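Local coordinates for uncharacterized protein (Psychrobacter arcticus, PDB 2PN2) that is of unknown function but, as a member of the OsmC family, probably takes part in the response to osmotic stress and in detoxification, at residues A[26-29]-A[33-36]; A[96-101]-A[105-110]; A[113-118]-A[125-130]; A[135-140]-A[144-149]. All blocks are in the same frame, centred on the assembly; numbering follows the deposited sequence.

Contact 1 of 4, residues A[26-29]-A[33-36]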
loop_
_atom_site.group_PDB
_atom_site.type_symbol
_atom_site.label_atom_id
_atom_site.label_comp_id
_atom_site.label_asym_id
_atom_site.label_seq_id
_atom_site.Cartn_x
_atom_site.Cartn_y
_atom_site.Cartn_z
ATOM N N THR A 26 9.668 6.715 8.759
ATOM C CA THR A 26 10.057 7.171 10.074
ATOM C C THR A 26 8.868 7.074 11.002
ATOM O O THR A 26 7.797 7.594 10.663
ATOM C CB THR A 26 10.561 8.630 9.989
ATOM O OG1 THR A 26 11.652 8.693 9.062
ATOM C CG2 THR A 26 11.034 9.111 11.321
ATOM N N TYR A 27 9.049 6.422 12.160
ATOM C CA TYR A 27 8.014 6.358 13.205
ATOM C C TYR A 27 8.046 7.687 13.967
ATOM O O TYR A 27 9.054 8.018 14.616
ATOM C CB TYR A 27 8.198 5.180 14.183
ATOM C CG TYR A 27 7.081 5.126 15.216
ATOM C CD1 TYR A 27 5.771 4.818 14.838
ATOM C CD2 TYR A 27 7.323 5.401 16.556
ATOM C CE1 TYR A 27 4.733 4.796 15.752
ATOM C CE2 TYR A 27 6.288 5.375 17.499
ATOM C CZ TYR A 27 4.990 5.068 17.094
ATOM O OH TYR A 27 3.969 5.051 18.028
ATOM N N GLN A 28 6.943 8.433 13.912
ATOM C CA GLN A 28 6.894 9.778 14.513
ATOM C C GLN A 28 6.214 9.866 15.887
ATOM O O GLN A 28 6.076 10.955 16.416
ATOM C CB GLN A 28 6.258 10.735 13.497
ATOM C CG GLN A 28 7.083 10.821 12.192
ATOM C CD GLN A 28 6.619 11.925 11.275
ATOM O OE1 GLN A 28 5.425 12.226 11.204
ATOM N NE2 GLN A 28 7.562 12.536 10.555
ATOM N N GLY A 29 5.841 8.726 16.479
ATOM C CA GLY A 29 5.139 8.695 17.773
ATOM C C GLY A 29 3.642 8.801 17.538
ATOM O O GLY A 29 3.202 9.068 16.416
ATOM N N THR A 33 3.315 7.252 11.138
ATOM C CA THR A 33 4.545 7.049 10.350
ATOM C C THR A 33 4.585 8.048 9.194
ATOM O O THR A 33 3.551 8.529 8.761
ATOM C CB THR A 33 4.727 5.617 9.813
ATOM O OG1 THR A 33 3.961 5.411 8.615
ATOM C CG2 THR A 33 4.381 4.575 10.880
ATOM N N SER A 34 5.792 8.349 8.732
ATOM C CA SER A 34 6.051 9.229 7.589
ATOM C C SER A 34 6.994 8.494 6.660
ATOM O O SER A 34 8.054 8.073 7.097
ATOM C CB SER A 34 6.703 10.523 8.059
ATOM O OG SER A 34 7.126 11.293 6.949
ATOM N N ALA A 35 6.624 8.378 5.385
ATOM C CA ALA A 35 7.411 7.649 4.386
ATOM C C ALA A 35 7.776 8.574 3.224
ATOM O O ALA A 35 6.895 9.242 2.674
ATOM C CB ALA A 35 6.619 6.431 3.877
ATOM N N ILE A 36 9.072 8.599 2.891
ATOM C CA ILE A 36 9.657 9.364 1.792
ATOM C C ILE A 36 10.129 8.366 0.720
ATOM O O ILE A 36 10.889 7.449 1.046
ATOM C CB ILE A 36 10.901 10.182 2.269
ATOM C CG1 ILE A 36 10.557 11.099 3.444
ATOM C CG2 ILE A 36 11.488 11.009 1.131
ATOM C CD1 ILE A 36 9.438 12.090 3.168
HETATM O O HOH W 1 11.107 9.054 6.563
#

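Contact 2 of 4, residues A[96-101]-A[105-110]. With SO4 (sulfate ion), chain D.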
loop_
_atom_site.group_PDB
_atom_site.type_symbol
_atom_site.label_atom_id
_atom_site.label_comp_id
_atom_site.label_asym_id
_atom_site.label_seq_id
_atom_site.Cartn_x
_atom_site.Cartn_y
_atom_site.Cartn_z
ATOM N N THR A 96 -13.323 0.173 -0.885
ATOM C CA THR A 96 -13.947 -0.233 0.370
ATOM C C THR A 96 -13.164 -1.452 0.821
ATOM O O THR A 96 -12.871 -2.309 0.004
ATOM C CB THR A 96 -15.459 -0.551 0.140
ATOM O OG1 THR A 96 -16.165 0.666 -0.166
ATOM C CG2 THR A 96 -16.084 -1.173 1.365
ATOM N N LYS A 97 -12.795 -1.528 2.098
ATOM C CA LYS A 97 -12.075 -2.704 2.596
ATOM C C LYS A 97 -12.912 -3.409 3.636
ATOM O O LYS A 97 -13.681 -2.758 4.356
ATOM C CB LYS A 97 -10.684 -2.352 3.157
ATOM C CG LYS A 97 -10.681 -1.629 4.493
ATOM C CD LYS A 97 -9.291 -1.488 5.085
ATOM C CE LYS A 97 -9.441 -0.933 6.493
ATOM N NZ LYS A 97 -8.148 -0.514 7.044
ATOM N N VAL A 98 -12.758 -4.732 3.697
ATOM C CA VAL A 98 -13.357 -5.553 4.736
ATOM C C VAL A 98 -12.177 -6.237 5.436
ATOM O O VAL A 98 -11.220 -6.703 4.777
ATOM C CB VAL A 98 -14.332 -6.613 4.187
ATOM C CG1 VAL A 98 -15.004 -7.403 5.355
ATOM C CG2 VAL A 98 -15.407 -5.946 3.313
HETATM N N MSE A 99 -12.241 -6.262 6.765
HETATM C CA MSE A 99 -11.239 -6.922 7.592
HETATM C C MSE A 99 -11.831 -8.198 8.159
HETATM O O MSE A 99 -13.056 -8.314 8.288
HETATM C CB MSE A 99 -10.797 -6.021 8.759
HETATM C CG MSE A 99 -10.286 -4.629 8.365
HETATM SE SE MSE A 99 -8.749 -4.655 7.199
HETATM C CE MSE A 99 -7.351 -5.196 8.395
ATOM N N ALA A 100 -10.944 -9.156 8.448
ATOM C CA ALA A 100 -11.243 -10.371 9.191
ATOM C C ALA A 100 -10.413 -10.269 10.473
ATOM O O ALA A 100 -9.467 -9.476 10.548
ATOM C CB ALA A 100 -10.869 -11.615 8.404
ATOM N N ALA A 101 -10.778 -11.063 11.471
ATOM C CA ALA A 101 -10.087 -11.108 12.773
ATOM C C ALA A 101 -9.328 -12.409 12.930
ATOM O O ALA A 101 -9.487 -13.348 12.133
ATOM C CB ALA A 101 -11.104 -10.966 13.919
ATOM N N ARG A 105 -6.446 -8.775 9.558
ATOM C CA ARG A 105 -5.917 -8.753 8.193
ATOM C C ARG A 105 -7.051 -8.330 7.261
ATOM O O ARG A 105 -8.218 -8.372 7.656
ATOM C CB ARG A 105 -5.415 -10.157 7.792
ATOM C CG ARG A 105 -6.534 -11.215 7.772
ATOM C CD ARG A 105 -6.095 -12.658 7.616
ATOM N NE ARG A 105 -7.301 -13.476 7.393
ATOM C CZ ARG A 105 -8.037 -14.073 8.338
ATOM N NH1 ARG A 105 -7.729 -13.998 9.630
ATOM N NH2 ARG A 105 -9.122 -14.761 7.972
ATOM N N VAL A 106 -6.695 -7.954 6.041
ATOM C CA VAL A 106 -7.652 -7.597 4.976
ATOM C C VAL A 106 -8.226 -8.906 4.418
ATOM O O VAL A 106 -7.468 -9.856 4.163
ATOM C CB VAL A 106 -6.964 -6.804 3.830
ATOM C CG1 VAL A 106 -7.979 -6.410 2.710
ATOM C CG2 VAL A 106 -6.254 -5.538 4.370
ATOM N N SER A 107 -9.552 -8.968 4.285
ATOM C CA SER A 107 -10.267 -10.128 3.712
ATOM C C SER A 107 -10.903 -9.800 2.345
ATOM O O SER A 107 -11.056 -10.691 1.511
ATOM C CB SER A 107 -11.332 -10.642 4.676
ATOM O OG SER A 107 -12.333 -9.657 4.948
ATOM N N GLU A 108 -11.342 -8.552 2.141
ATOM C CA GLU A 108 -11.908 -8.144 0.860
ATOM C C GLU A 108 -11.516 -6.708 0.538
ATOM O O GLU A 108 -11.327 -5.886 1.456
ATOM C CB GLU A 108 -13.452 -8.259 0.851
ATOM C CG GLU A 108 -14.037 -9.530 1.482
ATOM C CD GLU A 108 -15.564 -9.621 1.398
ATOM O OE1 GLU A 108 -16.206 -8.819 0.690
ATOM O OE2 GLU A 108 -16.115 -10.529 2.040
ATOM N N VAL A 109 -11.338 -6.428 -0.753
ATOM C CA VAL A 109 -11.154 -5.055 -1.233
ATOM C C VAL A 109 -12.138 -4.875 -2.372
ATOM O O VAL A 109 -12.048 -5.590 -3.400
ATOM C CB VAL A 109 -9.730 -4.749 -1.710
ATOM C CG1 VAL A 109 -9.662 -3.327 -2.243
ATOM C CG2 VAL A 109 -8.714 -4.945 -0.588
ATOM N N HIS A 110 -13.091 -3.961 -2.197
ATOM C CA HIS A 110 -14.090 -3.679 -3.241
ATOM C C HIS A 110 -13.680 -2.387 -3.912
ATOM O O HIS A 110 -13.441 -1.382 -3.220
ATOM C CB HIS A 110 -15.522 -3.579 -2.704
ATOM C CG HIS A 110 -15.942 -4.730 -1.844
ATOM N ND1 HIS A 110 -17.014 -4.651 -0.985
ATOM C CD2 HIS A 110 -15.395 -5.957 -1.651
ATOM C CE1 HIS A 110 -17.149 -5.800 -0.345
ATOM N NE2 HIS A 110 -16.172 -6.604 -0.722
HETATM S S SO4 D . -4.995 -1.030 10.233
HETATM O O1 SO4 D . -6.132 -0.336 9.622
HETATM O O2 SO4 D . -3.753 -0.723 9.511
HETATM O O3 SO4 D . -4.874 -0.543 11.603
HETATM O O4 SO4 D . -5.237 -2.469 10.243
HETATM O O HOH W 2 -15.968 0.584 -3.038
HETATM O O HOH W 3 -11.147 -15.314 10.669
#

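Contact 3 of 4, residues A[113-118]-A[125-130]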
loop_
_atom_site.group_PDB
_atom_site.type_symbol
_atom_site.label_atom_id
_atom_site.label_comp_id
_atom_site.label_asym_id
_atom_site.label_seq_id
_atom_site.Cartn_x
_atom_site.Cartn_y
_atom_site.Cartn_z
ATOM N N ILE A 113 -15.220 1.203 -10.042
ATOM C CA ILE A 113 -14.588 2.085 -11.040
ATOM C C ILE A 113 -15.643 2.797 -11.908
ATOM O O ILE A 113 -16.490 2.148 -12.503
ATOM C CB ILE A 113 -13.589 1.328 -11.934
ATOM C CG1 ILE A 113 -12.548 0.566 -11.091
ATOM C CG2 ILE A 113 -12.903 2.310 -12.896
ATOM C CD1 ILE A 113 -11.471 -0.137 -11.918
ATOM N N THR A 114 -15.575 4.125 -11.970
ATOM C CA THR A 114 -16.497 4.932 -12.768
ATOM C C THR A 114 -15.665 5.672 -13.818
ATOM O O THR A 114 -14.844 6.521 -13.488
ATOM C CB THR A 114 -17.343 5.884 -11.885
ATOM O OG1 THR A 114 -18.063 5.104 -10.916
ATOM C CG2 THR A 114 -18.363 6.683 -12.719
ATOM N N PHE A 115 -15.846 5.284 -15.077
ATOM C CA PHE A 115 -15.170 5.918 -16.193
ATOM C C PHE A 115 -15.798 7.270 -16.541
ATOM O O PHE A 115 -17.014 7.460 -16.401
ATOM C CB PHE A 115 -15.139 4.991 -17.411
ATOM C CG PHE A 115 -14.177 3.877 -17.254
ATOM C CD1 PHE A 115 -12.837 4.058 -17.596
ATOM C CD2 PHE A 115 -14.574 2.668 -16.680
ATOM C CE1 PHE A 115 -11.906 3.020 -17.420
ATOM C CE2 PHE A 115 -13.660 1.622 -16.500
ATOM C CZ PHE A 115 -12.321 1.800 -16.870
ATOM N N ASN A 116 -14.937 8.199 -16.969
ATOM C CA ASN A 116 -15.357 9.539 -17.403
ATOM C C ASN A 116 -16.302 9.526 -18.628
ATOM O O ASN A 116 -17.222 10.350 -18.697
ATOM C CB ASN A 116 -14.129 10.440 -17.686
ATOM C CG ASN A 116 -13.203 9.873 -18.774
ATOM O OD1 ASN A 116 -13.083 8.653 -18.930
ATOM N ND2 ASN A 116 -12.536 10.758 -19.507
ATOM N N GLN A 117 -16.079 8.582 -19.557
ATOM C CA GLN A 117 -16.860 8.444 -20.801
ATOM C C GLN A 117 -17.564 7.091 -20.938
ATOM O O GLN A 117 -17.344 6.184 -20.139
ATOM C CB GLN A 117 -15.928 8.639 -21.999
ATOM N N GLU A 118 -18.401 6.968 -21.971
ATOM C CA GLU A 118 -19.117 5.716 -22.274
ATOM C C GLU A 118 -18.143 4.718 -22.921
ATOM O O GLU A 118 -17.369 5.105 -23.794
ATOM C CB GLU A 118 -20.312 5.965 -23.199
ATOM N N LYS A 125 -14.487 -5.088 -20.670
ATOM C CA LYS A 125 -13.937 -6.420 -20.416
ATOM C C LYS A 125 -12.413 -6.433 -20.470
ATOM O O LYS A 125 -11.794 -7.067 -19.623
ATOM C CB LYS A 125 -14.536 -7.457 -21.381
ATOM C CG LYS A 125 -14.036 -8.879 -21.159
ATOM N N ILE A 126 -11.822 -5.735 -21.447
ATOM C CA ILE A 126 -10.350 -5.589 -21.538
ATOM C C ILE A 126 -9.852 -4.916 -20.258
ATOM O O ILE A 126 -8.960 -5.453 -19.568
ATOM C CB ILE A 126 -9.907 -4.814 -22.820
ATOM C CG1 ILE A 126 -10.136 -5.694 -24.059
ATOM C CG2 ILE A 126 -8.407 -4.410 -22.746
ATOM C CD1 ILE A 126 -10.118 -4.945 -25.464
ATOM N N PHE A 127 -10.467 -3.780 -19.910
ATOM C CA PHE A 127 -10.078 -3.046 -18.697
ATOM C C PHE A 127 -10.310 -3.837 -17.424
ATOM O O PHE A 127 -9.485 -3.789 -16.503
ATOM C CB PHE A 127 -10.776 -1.683 -18.570
ATOM C CG PHE A 127 -10.456 -0.694 -19.658
ATOM C CD1 PHE A 127 -9.269 -0.741 -20.414
ATOM C CD2 PHE A 127 -11.296 0.405 -19.824
ATOM C CE1 PHE A 127 -8.989 0.234 -21.371
ATOM C CE2 PHE A 127 -11.024 1.388 -20.772
ATOM C CZ PHE A 127 -9.872 1.299 -21.558
ATOM N N TYR A 128 -11.414 -4.576 -17.373
ATOM C CA TYR A 128 -11.686 -5.432 -16.222
ATOM C C TYR A 128 -10.583 -6.482 -16.042
ATOM O O TYR A 128 -9.989 -6.607 -14.960
ATOM C CB TYR A 128 -13.030 -6.133 -16.393
ATOM C CG TYR A 128 -13.396 -6.997 -15.225
ATOM C CD1 TYR A 128 -13.898 -6.431 -14.065
ATOM C CD2 TYR A 128 -13.222 -8.389 -15.268
ATOM C CE1 TYR A 128 -14.229 -7.230 -12.961
ATOM C CE2 TYR A 128 -13.560 -9.202 -14.163
ATOM C CZ TYR A 128 -14.064 -8.606 -13.014
ATOM O OH TYR A 128 -14.407 -9.377 -11.910
ATOM N N ASN A 129 -10.329 -7.219 -17.116
ATOM C CA ASN A 129 -9.320 -8.282 -17.119
ATOM C C ASN A 129 -7.901 -7.786 -16.873
ATOM O O ASN A 129 -7.167 -8.424 -16.118
ATOM C CB ASN A 129 -9.367 -9.087 -18.421
ATOM C CG ASN A 129 -10.696 -9.839 -18.617
ATOM O OD1 ASN A 129 -11.423 -10.113 -17.670
ATOM N ND2 ASN A 129 -10.995 -10.181 -19.862
ATOM N N THR A 130 -7.529 -6.658 -17.492
ATOM C CA THR A 130 -6.194 -6.064 -17.289
ATOM C C THR A 130 -6.004 -5.666 -15.821
ATOM O O THR A 130 -4.949 -5.926 -15.255
ATOM C CB THR A 130 -5.922 -4.842 -18.196
ATOM O OG1 THR A 130 -6.315 -5.135 -19.536
ATOM C CG2 THR A 130 -4.449 -4.501 -18.195
#

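Contact 4 of 4, residues A[135-140]-A[144-149]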
loop_
_atom_site.group_PDB
_atom_site.type_symbol
_atom_site.label_atom_id
_atom_site.label_comp_id
_atom_site.label_asym_id
_atom_site.label_seq_id
_atom_site.Cartn_x
_atom_site.Cartn_y
_atom_site.Cartn_z
ATOM N N PRO A 135 0.179 -5.759 -11.064
ATOM C CA PRO A 135 1.154 -6.206 -10.060
ATOM C C PRO A 135 0.715 -6.278 -8.599
ATOM O O PRO A 135 1.035 -7.269 -7.950
ATOM C CB PRO A 135 2.323 -5.241 -10.268
ATOM C CG PRO A 135 2.256 -4.948 -11.720
ATOM C CD PRO A 135 0.790 -4.751 -11.955
ATOM N N VAL A 136 -0.025 -5.277 -8.115
ATOM C CA VAL A 136 -0.540 -5.298 -6.736
ATOM C C VAL A 136 -1.602 -6.402 -6.590
ATOM O O VAL A 136 -1.631 -7.086 -5.549
ATOM C CB VAL A 136 -1.067 -3.929 -6.261
ATOM C CG1 VAL A 136 -1.671 -4.027 -4.839
ATOM C CG2 VAL A 136 0.051 -2.918 -6.293
ATOM N N ALA A 137 -2.424 -6.641 -7.626
ATOM C CA ALA A 137 -3.420 -7.745 -7.545
ATOM C C ALA A 137 -2.727 -9.099 -7.279
ATOM O O ALA A 137 -3.217 -9.913 -6.483
ATOM C CB ALA A 137 -4.297 -7.830 -8.811
ATOM N N LYS A 138 -1.551 -9.274 -7.886
ATOM C CA LYS A 138 -0.739 -10.486 -7.764
ATOM C C LYS A 138 0.252 -10.491 -6.599
ATOM O O LYS A 138 1.062 -11.411 -6.487
ATOM C CB LYS A 138 -0.008 -10.711 -9.091
ATOM C CG LYS A 138 -0.936 -10.868 -10.288
ATOM C CD LYS A 138 -1.837 -12.099 -10.124
ATOM C CE LYS A 138 -2.693 -12.371 -11.307
ATOM N NZ LYS A 138 -3.522 -13.558 -10.981
ATOM N N SER A 139 0.196 -9.461 -5.754
ATOM C CA SER A 139 1.075 -9.290 -4.603
ATOM C C SER A 139 0.342 -9.284 -3.247
ATOM O O SER A 139 1.015 -9.250 -2.215
ATOM C CB SER A 139 1.871 -7.985 -4.753
ATOM O OG SER A 139 2.626 -7.952 -5.962
ATOM N N ILE A 140 -0.998 -9.250 -3.247
ATOM C CA ILE A 140 -1.787 -9.347 -2.019
ATOM C C ILE A 140 -2.139 -10.804 -1.781
ATOM O O ILE A 140 -1.896 -11.662 -2.653
ATOM C CB ILE A 140 -3.004 -8.376 -1.951
ATOM C CG1 ILE A 140 -4.130 -8.730 -2.926
ATOM C CG2 ILE A 140 -2.532 -6.958 -2.195
ATOM C CD1 ILE A 140 -5.380 -7.792 -2.775
ATOM N N ILE A 144 -7.866 -12.917 -0.438
ATOM C CA ILE A 144 -8.572 -11.648 -0.466
ATOM C C ILE A 144 -9.500 -11.615 -1.677
ATOM O O ILE A 144 -9.070 -11.889 -2.812
ATOM C CB ILE A 144 -7.608 -10.442 -0.454
ATOM C CG1 ILE A 144 -6.907 -10.388 0.907
ATOM C CG2 ILE A 144 -8.342 -9.093 -0.718
ATOM C CD1 ILE A 144 -5.728 -9.435 0.972
ATOM N N PHE A 145 -10.784 -11.336 -1.421
ATOM C CA PHE A 145 -11.753 -11.180 -2.507
ATOM C C PHE A 145 -11.531 -9.776 -3.098
ATOM O O PHE A 145 -11.765 -8.775 -2.428
ATOM C CB PHE A 145 -13.196 -11.430 -2.015
ATOM C CG PHE A 145 -14.271 -11.199 -3.060
ATOM C CD1 PHE A 145 -14.072 -11.514 -4.424
ATOM C CD2 PHE A 145 -15.526 -10.740 -2.663
ATOM C CE1 PHE A 145 -15.086 -11.299 -5.376
ATOM C CE2 PHE A 145 -16.551 -10.543 -3.604
ATOM C CZ PHE A 145 -16.326 -10.812 -4.966
ATOM N N GLN A 146 -10.973 -9.722 -4.306
ATOM C CA GLN A 146 -10.777 -8.465 -5.052
ATOM C C GLN A 146 -12.032 -8.300 -5.912
ATOM O O GLN A 146 -12.173 -8.956 -6.934
ATOM C CB GLN A 146 -9.520 -8.529 -5.909
ATOM C CG GLN A 146 -8.259 -8.790 -5.097
ATOM C CD GLN A 146 -7.016 -8.849 -5.943
ATOM O OE1 GLN A 146 -6.846 -8.071 -6.886
ATOM N NE2 GLN A 146 -6.118 -9.761 -5.594
ATOM N N LYS A 147 -12.977 -7.487 -5.442
ATOM C CA LYS A 147 -14.262 -7.268 -6.120
ATOM C C LYS A 147 -14.240 -5.967 -6.901
ATOM O O LYS A 147 -14.302 -4.893 -6.315
ATOM C CB LYS A 147 -15.383 -7.236 -5.090
ATOM C CG LYS A 147 -16.794 -7.154 -5.655
ATOM C CD LYS A 147 -17.784 -7.126 -4.525
ATOM C CE LYS A 147 -19.219 -7.034 -5.026
ATOM N NZ LYS A 147 -20.200 -7.053 -3.897
ATOM N N VAL A 148 -14.181 -6.077 -8.222
ATOM C CA VAL A 148 -14.154 -4.931 -9.112
ATOM C C VAL A 148 -15.491 -4.805 -9.857
ATOM O O VAL A 148 -15.968 -5.773 -10.442
ATOM C CB VAL A 148 -12.984 -5.025 -10.104
ATOM C CG1 VAL A 148 -12.907 -3.762 -10.955
ATOM C CG2 VAL A 148 -11.659 -5.251 -9.360
ATOM N N ILE A 149 -16.105 -3.626 -9.777
ATOM C CA ILE A 149 -17.336 -3.306 -10.523
ATOM C C ILE A 149 -17.061 -2.023 -11.332
ATOM O O ILE A 149 -16.381 -1.113 -10.831
ATOM C CB ILE A 149 -18.598 -3.210 -9.608
ATOM C CG1 ILE A 149 -18.500 -2.082 -8.569
ATOM C CG2 ILE A 149 -18.837 -4.552 -8.885
ATOM C CD1 ILE A 149 -19.659 -2.062 -7.516
#

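Contact 1 of 4, residues A[26-29]-A[33-36]
Gln-28 lays its amide end against Ser-34, with NE2 3.3 Å from Ser-34 CB. The glutamine CG stands anti to the carbonyl carbon (chi1 -61°) and the chain runs out straight beyond it, which carries the amide across to the other strand. Ser-34 OG turns elsewhere and bonds to Glu-43 OE2. On the other face of the sheet the Tyr-27 ring presents an edge to Thr-33, and CD1 lies 4.2 Å from Thr-33 CG2. Tyr-27 OH is bonded to Leu-31 N in the turn. Thr-33 OG1 bonds to Thr-46 OG1 and to Ser-71 OG of the second subunit. Between these faces the backbones pair antiparallel. Thr-26 N gives a bond of 2.7 Å to Ser-34 O, and Ser-34 N returns one of 2.9 Å to Thr-26 O. A water joins Thr-26 OG1 to the same Ser-34 O. This is the turn end of a beta hairpin. Strand 32-37 lies in the middle of its sheet, between 23-29 and 42-47. At Thr-26 the sheet runs on into an antiparallel strand of the second subunit. Gly-78 and Thr-75, in helix 61-83 of that subunit, pack on Tyr-27 and Thr-33.

Contact 2 of 4, residues A[96-101]-A[105-110]
Arg-105 spreads its guanidinium over Ala-100, whose CB sits under one face, off toward the rim, 3.6 Å from NH2. The arginine CG lies between the backbone N and the carbonyl carbon (chi1 63°), and the chain then runs straight to NE. NH1 makes a weak bond to Ala-101 O at 3.1 Å and a further bond to Pro-103 O in the turn. Met-99, a selenomethionine, curls back toward the second strand because its chain bends at chi2 and chi3. Its SE rests 3.9 Å from Val-106 CG2, and its CE lies against the Arg-105 carbonyl. The two strands form an antiparallel beta hairpin broken by a classic beta bulge, where Ser-107 and Glu-108 both face Val-98. Val-98 O takes two N-H groups from the same face of its plane, Ser-107 N at 2.9 Å and Glu-108 N at 3.2 Å. The register shifts by one residue there. Val-98 and Glu-108 lie side by side and point the same way, with their CB atoms 3.8 Å apart. The carboxylate runs on to His-110. His-110 NE2 donates to the anti lone pair of Glu-108 OE1 at 2.6 Å, nearly in the ring plane, and this probably helps fix the turn of the ring. Val-98 CG2 lies obliquely by the same ring. Lys-97 points to the face that carries Val-109 and helix 61-83. Its NZ forms a salt bridge with Asp-63 and a bond to Thr-62, and reaches a bound sulfate only weakly. Ser-139 OG of the second subunit bonds to Val-106 N.

Contact 3 of 4, residues A[113-118]-A[125-130]
Phe-127 and Phe-115 make the whole of this contact, ring against ring, in the buried layer between helix 121-132 and the end of strand 105-114. Along the helix, Lys-125 and Ile-126 come first and take no part in the contact. Ile-126 instead packs on Lys-80 of helix 61-83. Phe-127 is the residue that crosses. Its CG stands anti to the carbonyl carbon (chi1 -63°), and its ring reaches toward Phe-115, which comes from just past the strand end. The closest atoms are Phe-127 CD2 and Phe-115 CZ, 3.4 Å apart. Phe-115 CE1 adds a second touch, 3.6 Å from Phe-127 CD2. The two planes are near parallel, at 24° to each other, but the rings are slid apart. Their centroids are 5.3 Å apart and overlap is slight, and the touching falls to CE1 and CZ of Phe-115 and CD2 and CE2 of Phe-127. No hydrogen bond joins the segments, and the contact is apolar. Next along the helix, Tyr-128 points to another side and packs on Val-148. Asn-129 continues the helix through a bond from its N to Lys-125 O. Thr-130 closes the segment. Its OG1 donates to Ile-126 O at 2.7 Å, from above the carbonyl plane. Thr-130 N also bonds to that oxygen, which therefore accepts twice. The phenylalanine pair belongs to the beta-alpha-beta unit of strand 105-114, helix 121-132 and strand 145-150. Around it, Ile-77 of helix 61-83 and Leu-119 pack on Phe-127, while Thr-91 from a loop and Ile-150 from strand 145-150 pack on Phe-115.

Contact 4 of 4, residues A[135-140]-A[144-149]
The backbones of Ala-137 and Gln-146 stay well apart, with CA atoms 7.8 Å from each other, and the contact is made by side chains reaching across. Gln-146 does most of the bridging. Its CG is anti to the carbonyl carbon (chi1 -59°), and the chain beyond runs straight out to the loop. There NE2 donates to Ala-137 O at 3.0 Å, with an angle of 160° at the hydrogen. The oxygen lies near the plane of the amide, and the bond probably helps fix the rotation of that group. The amide oxygen, OE1, lies 3.2 Å from Ala-137 CB. Ile-140 comes from the opposite direction, and its CG1-CD1 branch meets the amide end of the glutamine, with CG1 3.5 Å from Gln-146 NE2. The tip of that branch also meets Ile-144, where Ile-140 CD1 is 3.8 Å from Ile-144 CG2. Within the loop Ser-139 OG donates to Pro-135 O, and it also accepts from Val-106 N of the second subunit. This loop leads from helix 121-132 into strand 145-150, which pairs with strand 105-114. Leu-69 of helix 61-83 packs on Gln-146, and Ser-68 and Cys-72 of that helix pack on Val-136. Ser-139 of the second subunit packs on Ile-140.

Contacts 2, 3 and 4 all meet at one mixed sheet, while, within the chain, contact 1 belongs to another, antiparallel sheet. Contacts 2 and 4 share backbone bonds between strands 105-114 and 145-150, and their centres are about 11 Å apart. Contact 3 uses the far end of strand 105-114 and touches contact 4 through Ile-113 and Ile-149. Contact 2 lies at the surface and is rich in polar and charged groups. Contacts 1, 3 and 4 are buried: contact 3 is purely aromatic, contact 4 mixes an amide with apolar chains, and contact 1 is mainly strand pairing. Contacts 1, 2 and 4 touch the second subunit, but contact 3 does not.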